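Local coordinates for protein succinyl-CoA ligase (ADP-forming) subunit alpha (Methanosaeta concilii, PDB 6HXI) that combines a CoA-ligase region with a citrate synthase-like C-terminal region in a single long chain and binds coenzyme A, at residues Ser43-Pro48 with Leu65-Thr70; Lys14-Gly19 with Pro79-Met84. All blocks are in the same frame, centred on the assembly; numbering follows the deposited sequence.

Both contacts lie near the N terminus, in one mixed sheet whose middle strands run parallel. The chain first lays down strand 15-18, passes through helix 22-34 and returns as strand 42-46, its neighbour in the sheet. It then makes strands 52-58 and 61-68, and contact 1 closes this short excursion by setting 65-70 against 43-48. Helix 71-77 follows, and contact 2 closes the larger loop by bringing 79-84 back to 14-19, with contact 1 nested inside. Strands 42-46 and 15-18 join the two contacts directly: I46 N lies 2.8 Å from V17 O, a probable hydrogen bond. Together they order strands 61-68, 42-46, 15-18 and 83-86 side by side.

Contact 1 (Ser43-Pro48 with Leu65-Thr70); sequences SAIINP and LPMYKT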
loop_
_atom_site.group_PDB
_atom_site.type_symbol
_atom_site.label_atom_id
_atom_site.label_comp_id
_atom_site.label_asym_id
_atom_site.label_seq_id
_atom_site.Cartn_x
_atom_site.Cartn_y
_atom_site.Cartn_z
ATOM N N SER B 43 -0.492 -41.247 12.952
ATOM C CA SER B 43 -1.224 -41.105 11.698
ATOM C C SER B 43 -1.747 -39.660 11.603
ATOM O O SER B 43 -1.645 -39.050 10.538
ATOM C CB SER B 43 -2.383 -42.098 11.643
ATOM O OG SER B 43 -1.931 -43.427 11.458
ATOM N N ALA B 44 -2.304 -39.107 12.720
ATOM C CA ALA B 44 -2.840 -37.740 12.732
ATOM C C ALA B 44 -2.849 -37.111 14.117
ATOM O O ALA B 44 -2.774 -37.801 15.140
ATOM C CB ALA B 44 -4.262 -37.708 12.147
ATOM N N ILE B 45 -2.993 -35.788 14.136
ATOM C CA ILE B 45 -3.150 -35.003 15.348
ATOM C C ILE B 45 -4.609 -34.579 15.381
ATOM O O ILE B 45 -5.179 -34.276 14.331
ATOM C CB ILE B 45 -2.193 -33.797 15.377
ATOM C CG1 ILE B 45 -0.727 -34.267 15.276
ATOM C CG2 ILE B 45 -2.404 -32.924 16.617
ATOM C CD1 ILE B 45 0.059 -33.432 14.383
ATOM N N ILE B 46 -5.221 -34.569 16.569
ATOM C CA ILE B 46 -6.580 -34.082 16.686
ATOM C C ILE B 46 -6.463 -32.748 17.440
ATOM O O ILE B 46 -5.985 -32.716 18.573
ATOM C CB ILE B 46 -7.579 -35.121 17.300
ATOM C CG1 ILE B 46 -7.494 -36.476 16.544
ATOM C CG2 ILE B 46 -9.012 -34.570 17.255
ATOM C CD1 ILE B 46 -8.001 -37.654 17.297
ATOM N N ASN B 47 -6.762 -31.646 16.753
ATOM C CA ASN B 47 -6.686 -30.305 17.292
ATOM C C ASN B 47 -8.101 -29.695 17.263
ATOM O O ASN B 47 -8.605 -29.336 16.192
ATOM C CB ASN B 47 -5.673 -29.465 16.514
ATOM C CG ASN B 47 -5.376 -28.104 17.110
ATOM O OD1 ASN B 47 -6.047 -27.613 18.015
ATOM N ND2 ASN B 47 -4.375 -27.444 16.578
ATOM N N PRO B 48 -8.747 -29.567 18.442
ATOM C CA PRO B 48 -10.138 -29.069 18.461
ATOM C C PRO B 48 -10.335 -27.640 17.972
ATOM O O PRO B 48 -11.453 -27.266 17.593
ATOM C CB PRO B 48 -10.583 -29.262 19.897
ATOM C CG PRO B 48 -9.356 -29.526 20.654
ATOM C CD PRO B 48 -8.281 -29.969 19.783
ATOM N N LEU B 65 2.447 -34.001 9.170
ATOM C CA LEU B 65 1.383 -34.801 9.772
ATOM C C LEU B 65 0.059 -34.088 9.562
ATOM O O LEU B 65 -0.007 -32.874 9.763
ATOM C CB LEU B 65 1.603 -35.060 11.272
ATOM C CG LEU B 65 2.832 -35.909 11.625
ATOM C CD1 LEU B 65 2.941 -36.069 13.104
ATOM C CD2 LEU B 65 2.814 -37.263 10.906
ATOM N N PRO B 66 -0.999 -34.831 9.162
ATOM C CA PRO B 66 -2.327 -34.208 9.026
ATOM C C PRO B 66 -2.932 -33.903 10.398
ATOM O O PRO B 66 -2.590 -34.542 11.393
ATOM C CB PRO B 66 -3.132 -35.230 8.239
ATOM C CG PRO B 66 -2.465 -36.526 8.518
ATOM C CD PRO B 66 -1.044 -36.282 8.878
ATOM N N MET B 67 -3.806 -32.896 10.453
ATOM C CA MET B 67 -4.374 -32.418 11.698
ATOM C C MET B 67 -5.873 -32.196 11.532
ATOM O O MET B 67 -6.290 -31.472 10.628
ATOM C CB MET B 67 -3.581 -31.168 12.110
ATOM C CG MET B 67 -3.858 -30.680 13.494
ATOM S SD MET B 67 -2.609 -29.447 13.960
ATOM C CE MET B 67 -3.139 -28.039 13.028
ATOM N N TYR B 68 -6.677 -32.927 12.339
ATOM C CA TYR B 68 -8.149 -32.965 12.302
ATOM C C TYR B 68 -8.787 -32.295 13.484
ATOM O O TYR B 68 -8.247 -32.361 14.570
ATOM C CB TYR B 68 -8.646 -34.429 12.189
ATOM C CG TYR B 68 -8.271 -35.061 10.866
ATOM C CD1 TYR B 68 -7.025 -35.654 10.681
ATOM C CD2 TYR B 68 -9.132 -35.006 9.777
ATOM C CE1 TYR B 68 -6.656 -36.196 9.456
ATOM C CE2 TYR B 68 -8.774 -35.556 8.543
ATOM C CZ TYR B 68 -7.530 -36.136 8.387
ATOM O OH TYR B 68 -7.170 -36.678 7.188
ATOM N N LYS B 69 -9.964 -31.680 13.287
ATOM C CA LYS B 69 -10.704 -30.993 14.348
ATOM C C LYS B 69 -11.396 -31.963 15.309
ATOM O O LYS B 69 -11.547 -31.636 16.490
ATOM C CB LYS B 69 -11.748 -30.035 13.742
ATOM C CG LYS B 69 -11.395 -28.556 13.869
ATOM C CD LYS B 69 -12.650 -27.685 13.871
ATOM C CE LYS B 69 -12.388 -26.315 14.463
ATOM N NZ LYS B 69 -13.632 -25.524 14.648
ATOM N N THR B 70 -11.856 -33.136 14.801
ATOM C CA THR B 70 -12.599 -34.124 15.604
ATOM C C THR B 70 -12.013 -35.546 15.520
ATOM O O THR B 70 -11.310 -35.887 14.569
ATOM C CB THR B 70 -14.117 -34.150 15.220
ATOM O OG1 THR B 70 -14.296 -34.841 13.977
ATOM C CG2 THR B 70 -14.760 -32.762 15.140
#
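I45 faces M67 across a pair of parallel strands, and the isoleucine meets its neighbours in two directions. Its CB and the CG2 methyl lie against M67 CG, CB at 4.0 Å, while CD1, at the end of the other branch, reaches back to L65 and sits 3.8 Å from L65 CB, the two side chains crossing at about a right angle. M67 leans the other way: CG lies anti to the backbone N (chi1 -169°), which carries the chain forward along the sheet to N47. There M67 CG touches N47 CB at 3.7 Å. The near-extended chi2 carries SD to 3.7 Å from N47 ND2, and a bend at chi3 (75°) brings the terminal methyl CE beside the same nitrogen. The other end of that amide is held within its own loop, where OD1 accepts a hydrogen bond from S49 N in an Asx turn.

The axes of strands 44-46 and 65-68 run 27° apart, and the backbones bond in the staggered manner of parallel strands. I45 grips the residues flanking M67: its N donates to P66 O (3.0 Å, in the carbonyl plane), and its O accepts from Y68 N at 2.8 Å. N47 N continues the pattern to Y68 O at 2.7 Å. The sheet is that of a Rossmann-like coenzyme A-binding domain, with strand 42-46 lying between 61-68 and 15-18. I25 of helix 22-34 packs on the face carrying I45 and L65.

I46 and Y68 project from the opposite face, against helix 71-77. A44 CB meets the edge of the tyrosine ring, 3.7 Å from Y68 CD1. Where strand 61-68 ends, K69 runs its extended aliphatic chain alongside P48 O, and it also packs on K481 of the second subunit, another copy of this protein. T70 N-caps the helix that follows, its OG1 bonded to L73 N.

Contact 2 (Lys14-Gly19 with Pro79-Met84); sequences KAFVYG and PEADVM
With CG beside its own backbone N (chi1 -62°), the F16 ring swings back along the strand to A81, whereas M84, with CG anti to its backbone N (chi1 -173°), extends forward to Y18. The methyl group of A81 sits over one face of the phenylalanine ring: CB is 3.7 Å from the F16 centroid and 16° off the ring normal, a CH-pi contact displaced toward the rim at CZ. At the other end the M84 and Y18 side chains run alongside each other in the same direction. M84 SD approaches Y18 CB to 3.9 Å, and the bend at chi3 sets CE beside the same CB. The sulfur is 5.3 Å from the centroid of the Y18 ring, an oblique Met-aromatic contact.

Parallel pairing holds the backbones together through F16 N, which donates to V83 O at 2.9 Å. A second backbone bond runs from D82 N to K14 O, but it is weak, 3.2 Å and well off straight. Beside it K14 N donates to a water at 3.1 Å, and that water lies within hydrogen-bonding distance of both E80 O and D82 OD1; further acceptors elsewhere compete for its two protons, so which of these bonds it makes at any moment is not settled. K14 packs its CB against A81, but its amino end leaves for P40 O and S39 OG. On the reverse face A15 CB meets V83 CB at 3.9 Å.

Strand 15-18 lies inside the sheet of the Rossmann-like domain, flanked by 42-46 and 83-86. Helix 71-77 packs on the face carrying F16, Y18 and M84, through A74 and I71, and helix 93-102 adds T96 against Y18 and A100 against M84.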
loop_
_atom_site.group_PDB
_atom_site.type_symbol
_atom_site.label_atom_id
_atom_site.label_comp_id
_atom_site.label_asym_id
_atom_site.label_seq_id
_atom_site.Cartn_x
_atom_site.Cartn_y
_atom_site.Cartn_z
ATOM N N LYS B 14 -0.100 -47.523 15.058
ATOM C CA LYS B 14 -0.401 -46.192 14.544
ATOM C C LYS B 14 -1.359 -45.521 15.538
ATOM O O LYS B 14 -2.262 -46.169 16.097
ATOM C CB LYS B 14 -0.988 -46.267 13.126
ATOM C CG LYS B 14 0.035 -46.625 12.062
ATOM C CD LYS B 14 0.981 -45.469 11.749
ATOM C CE LYS B 14 1.723 -45.695 10.461
ATOM N NZ LYS B 14 2.346 -44.442 9.969
ATOM N N ALA B 15 -1.118 -44.248 15.797
ATOM C CA ALA B 15 -1.827 -43.512 16.818
ATOM C C ALA B 15 -2.281 -42.119 16.398
ATOM O O ALA B 15 -1.757 -41.542 15.443
ATOM C CB ALA B 15 -0.941 -43.388 18.064
ATOM N N PHE B 16 -3.238 -41.571 17.173
ATOM C CA PHE B 16 -3.691 -40.203 17.082
ATOM C C PHE B 16 -3.219 -39.548 18.351
ATOM O O PHE B 16 -3.209 -40.176 19.406
ATOM C CB PHE B 16 -5.215 -40.104 17.034
ATOM C CG PHE B 16 -5.901 -40.769 15.865
ATOM C CD1 PHE B 16 -5.575 -40.421 14.556
ATOM C CD2 PHE B 16 -6.936 -41.667 16.072
ATOM C CE1 PHE B 16 -6.253 -40.990 13.474
ATOM C CE2 PHE B 16 -7.588 -42.264 14.991
ATOM C CZ PHE B 16 -7.264 -41.901 13.695
ATOM N N VAL B 17 -2.792 -38.309 18.250
ATOM C CA VAL B 17 -2.429 -37.521 19.408
ATOM C C VAL B 17 -3.533 -36.484 19.504
ATOM O O VAL B 17 -3.669 -35.656 18.603
ATOM C CB VAL B 17 -1.009 -36.885 19.302
ATOM C CG1 VAL B 17 -0.764 -35.895 20.454
ATOM C CG2 VAL B 17 0.071 -37.956 19.280
ATOM N N TYR B 18 -4.373 -36.581 20.535
ATOM C CA TYR B 18 -5.442 -35.612 20.793
ATOM C C TYR B 18 -4.827 -34.487 21.634
ATOM O O TYR B 18 -4.367 -34.722 22.765
ATOM C CB TYR B 18 -6.646 -36.250 21.539
ATOM C CG TYR B 18 -7.811 -35.291 21.635
ATOM C CD1 TYR B 18 -7.829 -34.281 22.593
ATOM C CD2 TYR B 18 -8.852 -35.330 20.707
ATOM C CE1 TYR B 18 -8.849 -33.347 22.636
ATOM C CE2 TYR B 18 -9.892 -34.404 20.752
ATOM C CZ TYR B 18 -9.876 -33.408 21.711
ATOM O OH TYR B 18 -10.893 -32.499 21.778
ATOM N N GLY B 19 -4.829 -33.284 21.070
ATOM C CA GLY B 19 -4.278 -32.099 21.707
ATOM C C GLY B 19 -3.010 -31.676 21.006
ATOM O O GLY B 19 -2.184 -32.522 20.674
ATOM N N PRO B 79 -8.253 -45.324 9.582
ATOM C CA PRO B 79 -8.800 -46.452 10.356
ATOM C C PRO B 79 -7.748 -47.381 10.942
ATOM O O PRO B 79 -8.052 -48.102 11.891
ATOM C CB PRO B 79 -9.711 -47.182 9.361
ATOM C CG PRO B 79 -9.272 -46.762 8.041
ATOM C CD PRO B 79 -8.675 -45.398 8.165
ATOM N N GLU B 80 -6.519 -47.352 10.396
ATOM C CA GLU B 80 -5.402 -48.178 10.864
ATOM C C GLU B 80 -4.892 -47.767 12.252
ATOM O O GLU B 80 -4.193 -48.541 12.894
ATOM C CB GLU B 80 -4.248 -48.161 9.839
ATOM C CG GLU B 80 -3.542 -46.818 9.688
ATOM C CD GLU B 80 -4.012 -45.947 8.543
ATOM O OE1 GLU B 80 -3.162 -45.221 7.979
ATOM O OE2 GLU B 80 -5.218 -45.987 8.208
ATOM N N ALA B 81 -5.177 -46.527 12.674
ATOM C CA ALA B 81 -4.751 -45.999 13.968
ATOM C C ALA B 81 -5.713 -46.530 15.056
ATOM O O ALA B 81 -6.905 -46.220 15.023
ATOM C CB ALA B 81 -4.749 -44.468 13.932
ATOM N N ASP B 82 -5.207 -47.375 15.958
ATOM C CA ASP B 82 -6.014 -48.004 17.016
ATOM C C ASP B 82 -5.702 -47.471 18.435
ATOM O O ASP B 82 -6.297 -47.915 19.419
ATOM C CB ASP B 82 -5.902 -49.541 16.944
ATOM C CG ASP B 82 -4.627 -50.130 17.527
ATOM O OD1 ASP B 82 -3.538 -49.544 17.303
ATOM O OD2 ASP B 82 -4.711 -51.194 18.184
ATOM N N VAL B 83 -4.768 -46.517 18.520
ATOM C CA VAL B 83 -4.368 -45.886 19.766
ATOM C C VAL B 83 -4.676 -44.388 19.729
ATOM O O VAL B 83 -4.387 -43.749 18.722
ATOM C CB VAL B 83 -2.861 -46.133 20.055
ATOM C CG1 VAL B 83 -2.414 -45.409 21.324
ATOM C CG2 VAL B 83 -2.554 -47.618 20.153
ATOM N N MET B 84 -5.212 -43.827 20.842
ATOM C CA MET B 84 -5.326 -42.384 21.007
ATOM C C MET B 84 -4.564 -41.942 22.258
ATOM O O MET B 84 -4.824 -42.452 23.349
ATOM C CB MET B 84 -6.771 -41.863 21.046
ATOM C CG MET B 84 -6.807 -40.328 21.048
ATOM S SD MET B 84 -8.440 -39.597 20.896
ATOM C CE MET B 84 -8.833 -39.234 22.633
HETATM O O HOH W 1 -2.588 -49.399 14.812
HETATM O O HOH W 2 -0.665 -43.217 8.838
#